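Ferulic acid esterase, AmCE1/Fae1A (Anaeromyces mucronatus, PDB 5CXX) probably hydrolyses feruloyl esters, releasing ferulic acid, which it binds in a pocket of its alpha/beta-hydrolase fold. Local coordinates at residues I96-T108 and E117-L129. Residues are numbered along the deposited sequence; the frame is centred on the assembly and turned at random. Where two conformers were deposited one is given.
With FER (3-(4-hydroxy-3-methoxyphenyl)-2-propenoic acid), chain D.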
# COMPACT_ATOMS: atom_id res chain seq x y z
N ILE A 96 0.82 1.93 11.68
CA ILE A 96 0.22 1.42 10.44
C ILE A 96 -1.20 1.98 10.35
O ILE A 96 -1.98 1.93 11.32
CB ILE A 96 0.14 -0.13 10.48
CG1 ILE A 96 1.54 -0.76 10.63
CG2 ILE A 96 -0.56 -0.67 9.14
CD1 ILE A 96 1.35 -2.26 10.99
N VAL A 97 -1.52 2.58 9.20
CA VAL A 97 -2.87 3.12 8.95
C VAL A 97 -3.52 2.34 7.81
O VAL A 97 -2.93 2.19 6.75
CB VAL A 97 -2.78 4.63 8.61
CG1 VAL A 97 -4.21 5.23 8.26
CG2 VAL A 97 -2.14 5.43 9.80
N LEU A 98 -4.74 1.87 8.05
CA LEU A 98 -5.53 1.16 7.00
C LEU A 98 -6.70 2.06 6.63
O LEU A 98 -7.73 2.12 7.35
CB LEU A 98 -6.06 -0.19 7.48
CG LEU A 98 -5.05 -1.11 8.18
CD1 LEU A 98 -5.74 -2.45 8.54
CD2 LEU A 98 -3.82 -1.31 7.26
N PRO A 99 -6.59 2.80 5.53
CA PRO A 99 -7.71 3.66 5.12
C PRO A 99 -8.82 2.86 4.43
O PRO A 99 -8.64 1.72 4.03
CB PRO A 99 -7.09 4.62 4.09
CG PRO A 99 -5.56 4.52 4.35
CD PRO A 99 -5.38 3.03 4.71
N ASP A 100 -9.96 3.55 4.33
CA ASP A 100 -10.96 3.19 3.31
C ASP A 100 -10.58 3.91 2.04
O ASP A 100 -10.53 5.16 2.01
CB ASP A 100 -12.34 3.62 3.84
CG ASP A 100 -13.46 3.43 2.81
OD1 ASP A 100 -13.17 3.01 1.66
OD2 ASP A 100 -14.63 3.70 3.22
N VAL A 101 -10.15 3.16 1.03
CA VAL A 101 -9.53 3.75 -0.16
C VAL A 101 -10.57 4.27 -1.17
O VAL A 101 -10.23 5.05 -2.06
CB VAL A 101 -8.62 2.70 -0.87
CG1 VAL A 101 -7.80 3.34 -2.05
CG2 VAL A 101 -7.69 2.13 0.19
N TYR A 102 -11.83 3.89 -0.97
CA TYR A 102 -12.85 4.33 -1.95
C TYR A 102 -13.38 5.68 -1.49
O TYR A 102 -14.21 5.79 -0.58
CB TYR A 102 -13.99 3.29 -2.06
CG TYR A 102 -15.05 3.74 -3.07
CD1 TYR A 102 -14.66 4.02 -4.39
CD2 TYR A 102 -16.38 3.92 -2.68
CE1 TYR A 102 -15.60 4.49 -5.29
CE2 TYR A 102 -17.35 4.37 -3.61
CZ TYR A 102 -16.95 4.66 -4.90
OH TYR A 102 -17.89 5.08 -5.77
N ALA A 103 -12.86 6.75 -2.13
CA ALA A 103 -13.13 8.12 -1.68
C ALA A 103 -13.71 8.99 -2.79
O ALA A 103 -13.10 9.96 -3.22
CB ALA A 103 -11.79 8.74 -1.15
N PRO A 104 -14.90 8.67 -3.28
CA PRO A 104 -15.51 9.44 -4.37
C PRO A 104 -15.93 10.84 -3.95
O PRO A 104 -16.42 11.06 -2.81
CB PRO A 104 -16.79 8.59 -4.72
CG PRO A 104 -17.14 7.98 -3.33
CD PRO A 104 -15.76 7.59 -2.78
N LYS A 105 -15.80 11.78 -4.89
CA LYS A 105 -16.41 13.11 -4.76
C LYS A 105 -17.93 12.96 -4.61
O LYS A 105 -18.47 12.07 -5.23
CB LYS A 105 -16.09 13.93 -6.01
CG LYS A 105 -14.57 14.08 -6.26
CD LYS A 105 -14.38 14.94 -7.53
CE LYS A 105 -13.21 15.94 -7.37
NZ LYS A 105 -11.86 15.30 -7.31
N PRO A 106 -18.63 13.86 -3.90
CA PRO A 106 -20.11 13.72 -3.88
C PRO A 106 -20.72 13.73 -5.25
O PRO A 106 -20.27 14.47 -6.16
CB PRO A 106 -20.60 14.97 -3.12
CG PRO A 106 -19.45 15.35 -2.32
CD PRO A 106 -18.17 14.92 -2.99
N GLY A 107 -21.75 12.90 -5.42
CA GLY A 107 -22.45 12.78 -6.68
C GLY A 107 -21.82 11.65 -7.50
O GLY A 107 -22.44 11.25 -8.51
N THR A 108 -20.68 11.10 -7.08
CA THR A 108 -20.06 10.07 -7.91
C THR A 108 -19.91 8.75 -7.23
O THR A 108 -19.32 7.83 -7.82
CB THR A 108 -18.69 10.49 -8.42
OG1 THR A 108 -17.75 10.47 -7.33
CG2 THR A 108 -18.77 11.86 -8.98
N GLU A 117 -16.51 4.10 -13.55
CA GLU A 117 -17.01 5.06 -12.58
C GLU A 117 -16.66 4.66 -11.17
O GLU A 117 -16.32 5.52 -10.37
CB GLU A 117 -18.55 5.19 -12.72
CG GLU A 117 -19.10 6.32 -11.84
CD GLU A 117 -18.56 7.71 -12.21
OE1 GLU A 117 -18.16 7.91 -13.38
OE2 GLU A 117 -18.57 8.61 -11.34
N TYR A 118 -16.71 3.37 -10.85
CA TYR A 118 -16.30 2.97 -9.49
C TYR A 118 -14.77 3.21 -9.26
O TYR A 118 -14.32 3.66 -8.20
CB TYR A 118 -16.70 1.48 -9.23
CG TYR A 118 -16.36 0.98 -7.83
CD1 TYR A 118 -16.97 1.55 -6.70
CD2 TYR A 118 -15.51 -0.11 -7.66
CE1 TYR A 118 -16.64 1.10 -5.44
CE2 TYR A 118 -15.20 -0.59 -6.40
CZ TYR A 118 -15.77 0.03 -5.29
OH TYR A 118 -15.41 -0.45 -4.02
N TYR A 119 -13.95 2.93 -10.30
CA TYR A 119 -12.53 3.18 -10.13
C TYR A 119 -12.18 4.61 -9.79
O TYR A 119 -11.16 4.82 -9.10
CB TYR A 119 -11.80 2.79 -11.44
CG TYR A 119 -12.08 1.40 -11.97
CD1 TYR A 119 -12.44 0.32 -11.14
CD2 TYR A 119 -11.89 1.14 -13.33
CE1 TYR A 119 -12.69 -0.93 -11.67
CE2 TYR A 119 -12.10 -0.14 -13.83
CZ TYR A 119 -12.49 -1.15 -13.01
OH TYR A 119 -12.74 -2.40 -13.54
N LYS A 120 -12.95 5.57 -10.32
CA LYS A 120 -12.63 7.00 -10.06
C LYS A 120 -12.51 7.32 -8.56
O LYS A 120 -11.74 8.19 -8.16
CB LYS A 120 -13.70 7.91 -10.67
CG LYS A 120 -13.62 7.89 -12.23
CD LYS A 120 -14.74 8.79 -12.75
CE LYS A 120 -14.81 8.73 -14.30
NZ LYS A 120 -16.02 9.47 -14.75
N GLY A 121 -13.31 6.64 -7.74
CA GLY A 121 -13.23 6.85 -6.29
C GLY A 121 -11.92 6.41 -5.66
O GLY A 121 -11.44 7.06 -4.71
N TYR A 122 -11.29 5.40 -6.24
CA TYR A 122 -9.97 5.00 -5.81
C TYR A 122 -8.93 6.01 -6.31
O TYR A 122 -7.96 6.35 -5.59
CB TYR A 122 -9.61 3.55 -6.34
CG TYR A 122 -10.40 2.51 -5.58
CD1 TYR A 122 -11.75 2.28 -5.88
CD2 TYR A 122 -9.76 1.76 -4.55
CE1 TYR A 122 -12.49 1.32 -5.10
CE2 TYR A 122 -10.50 0.80 -3.80
CZ TYR A 122 -11.82 0.63 -4.07
OH TYR A 122 -12.56 -0.31 -3.33
N ASP A 123 -9.11 6.46 -7.55
CA ASP A 123 -8.19 7.49 -8.07
C ASP A 123 -8.21 8.72 -7.19
O ASP A 123 -7.17 9.37 -6.94
CB ASP A 123 -8.55 7.90 -9.50
CG ASP A 123 -8.58 6.73 -10.48
OD1 ASP A 123 -7.88 5.73 -10.18
OD2 ASP A 123 -9.26 6.86 -11.52
N ASN A 124 -9.39 9.07 -6.66
CA ASN A 124 -9.51 10.28 -5.88
C ASN A 124 -8.87 10.17 -4.51
O ASN A 124 -8.74 11.18 -3.79
CB ASN A 124 -11.03 10.65 -5.74
CG ASN A 124 -11.22 12.09 -5.38
OD1 ASN A 124 -10.59 12.98 -5.98
ND2 ASN A 124 -12.17 12.35 -4.47
N PHE A 125 -8.47 8.96 -4.14
CA PHE A 125 -7.81 8.74 -2.87
C PHE A 125 -6.50 9.54 -2.76
O PHE A 125 -6.11 9.88 -1.63
CB PHE A 125 -7.52 7.24 -2.65
CG PHE A 125 -7.00 6.98 -1.24
CD1 PHE A 125 -7.87 7.09 -0.15
CD2 PHE A 125 -5.66 6.71 -1.01
CE1 PHE A 125 -7.39 6.96 1.16
CE2 PHE A 125 -5.19 6.56 0.26
CZ PHE A 125 -6.05 6.66 1.37
N ILE A 126 -5.89 9.91 -3.89
CA ILE A 126 -4.70 10.78 -3.79
C ILE A 126 -5.05 12.08 -3.04
O ILE A 126 -4.29 12.54 -2.20
CB ILE A 126 -4.10 11.07 -5.17
CG1 ILE A 126 -2.77 11.85 -5.02
CG2 ILE A 126 -5.07 11.91 -6.07
CD1 ILE A 126 -1.99 11.86 -6.38
N ASN A 127 -6.25 12.61 -3.24
CA ASN A 127 -6.67 13.81 -2.56
C ASN A 127 -7.05 13.53 -1.08
O ASN A 127 -6.68 14.31 -0.19
CB ASN A 127 -7.86 14.46 -3.31
CG ASN A 127 -7.44 14.90 -4.70
OD1 ASN A 127 -6.41 15.58 -4.80
ND2 ASN A 127 -8.11 14.44 -5.76
N GLU A 128 -7.73 12.40 -0.85
CA GLU A 128 -8.09 11.99 0.54
C GLU A 128 -6.83 11.82 1.38
O GLU A 128 -6.75 12.35 2.49
CB GLU A 128 -8.87 10.66 0.51
CG GLU A 128 -9.26 10.13 1.92
CD GLU A 128 -10.25 11.07 2.61
OE1 GLU A 128 -10.86 11.95 1.93
OE2 GLU A 128 -10.41 10.95 3.84
N LEU A 129 -5.82 11.16 0.79
CA LEU A 129 -4.61 10.89 1.58
C LEU A 129 -3.88 12.22 1.91
O LEU A 129 -3.51 12.48 3.05
CB LEU A 129 -3.72 9.90 0.80
CG LEU A 129 -2.37 9.64 1.55
CD1 LEU A 129 -2.59 8.84 2.83
CD2 LEU A 129 -1.41 8.86 0.58
C4 FER D . -9.66 -4.56 -13.43
C5 FER D . -9.53 -5.85 -12.83
C6 FER D . -9.29 -5.94 -11.49
C3 FER D . -9.45 -3.42 -12.63
C2 FER D . -9.23 -3.50 -11.28
C1 FER D . -9.13 -4.75 -10.71
C10 FER D . -9.13 -1.15 -12.55
C7 FER D . -8.92 -4.83 -9.23
C8 FER D . -9.12 -5.92 -8.49
C9 FER D . -8.86 -5.84 -6.99
O1 FER D . -8.47 -4.77 -6.41
O2 FER D . -9.07 -6.87 -6.29
O4 FER D . -9.89 -4.35 -14.75
O3 FER D . -9.56 -2.26 -13.33
O HOH W 1 -16.80 6.42 -7.85
O HOH W 2 -12.16 15.65 -4.48
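Ala103 N donates to Gly121 O (3.0 Å) and the CA atoms of Pro104 and Gly121 come within 3.9 Å, which sets the loop after strand 95-99 directly against helix 116-123 and the start of helix 125-140. In this alpha/beta-hydrolase fold the contact belongs to the start of the beta-alpha-beta crossover from strand 95-99 through helix 125-140 to strand 150-155. Gly121 permits the closeness: a CB there would collide with Tyr102 CE1. The Tyr102 ring lies between Tyr118 CE1, 3.4 Å above the centre of one face, and Pro104 CD over the opposite face; the Tyr102 and Tyr118 planes are inclined at 40°, so the pair is oblique. Tyr122 joins this aromatic cluster, its CE1 beside Tyr102 CD1, and its OH donates a hydrogen bond to Tyr118 OH. In the following helix, 125-140, the Phe125 ring takes an off-centre CH-pi contact from Val101 CG1, while Pro99 CB abuts Phe125 CZ at 3.6 Å. Tyr119, whose CB points away from the loop, puts its ring face against FER C10, so helix 116-123 also lines the ferulic acid pocket. With CG anti to the backbone N (chi1 -160°), Asn124 turns its amide to the loop: ND2 binds Ala103 O at 2.9 Å, nearly straight (164°) and in the amide plane. With an alanine here the amide would be gone, and Ala103 O would probably lose this donor and Asn127 ND2 the acceptor it uses here. Asn124 OD1 accepts from Asn127 ND2 at 2.9 Å and, in one of two Lys105 conformers, from Lys105 NZ at 3.0 Å, on the opposite face of its plane.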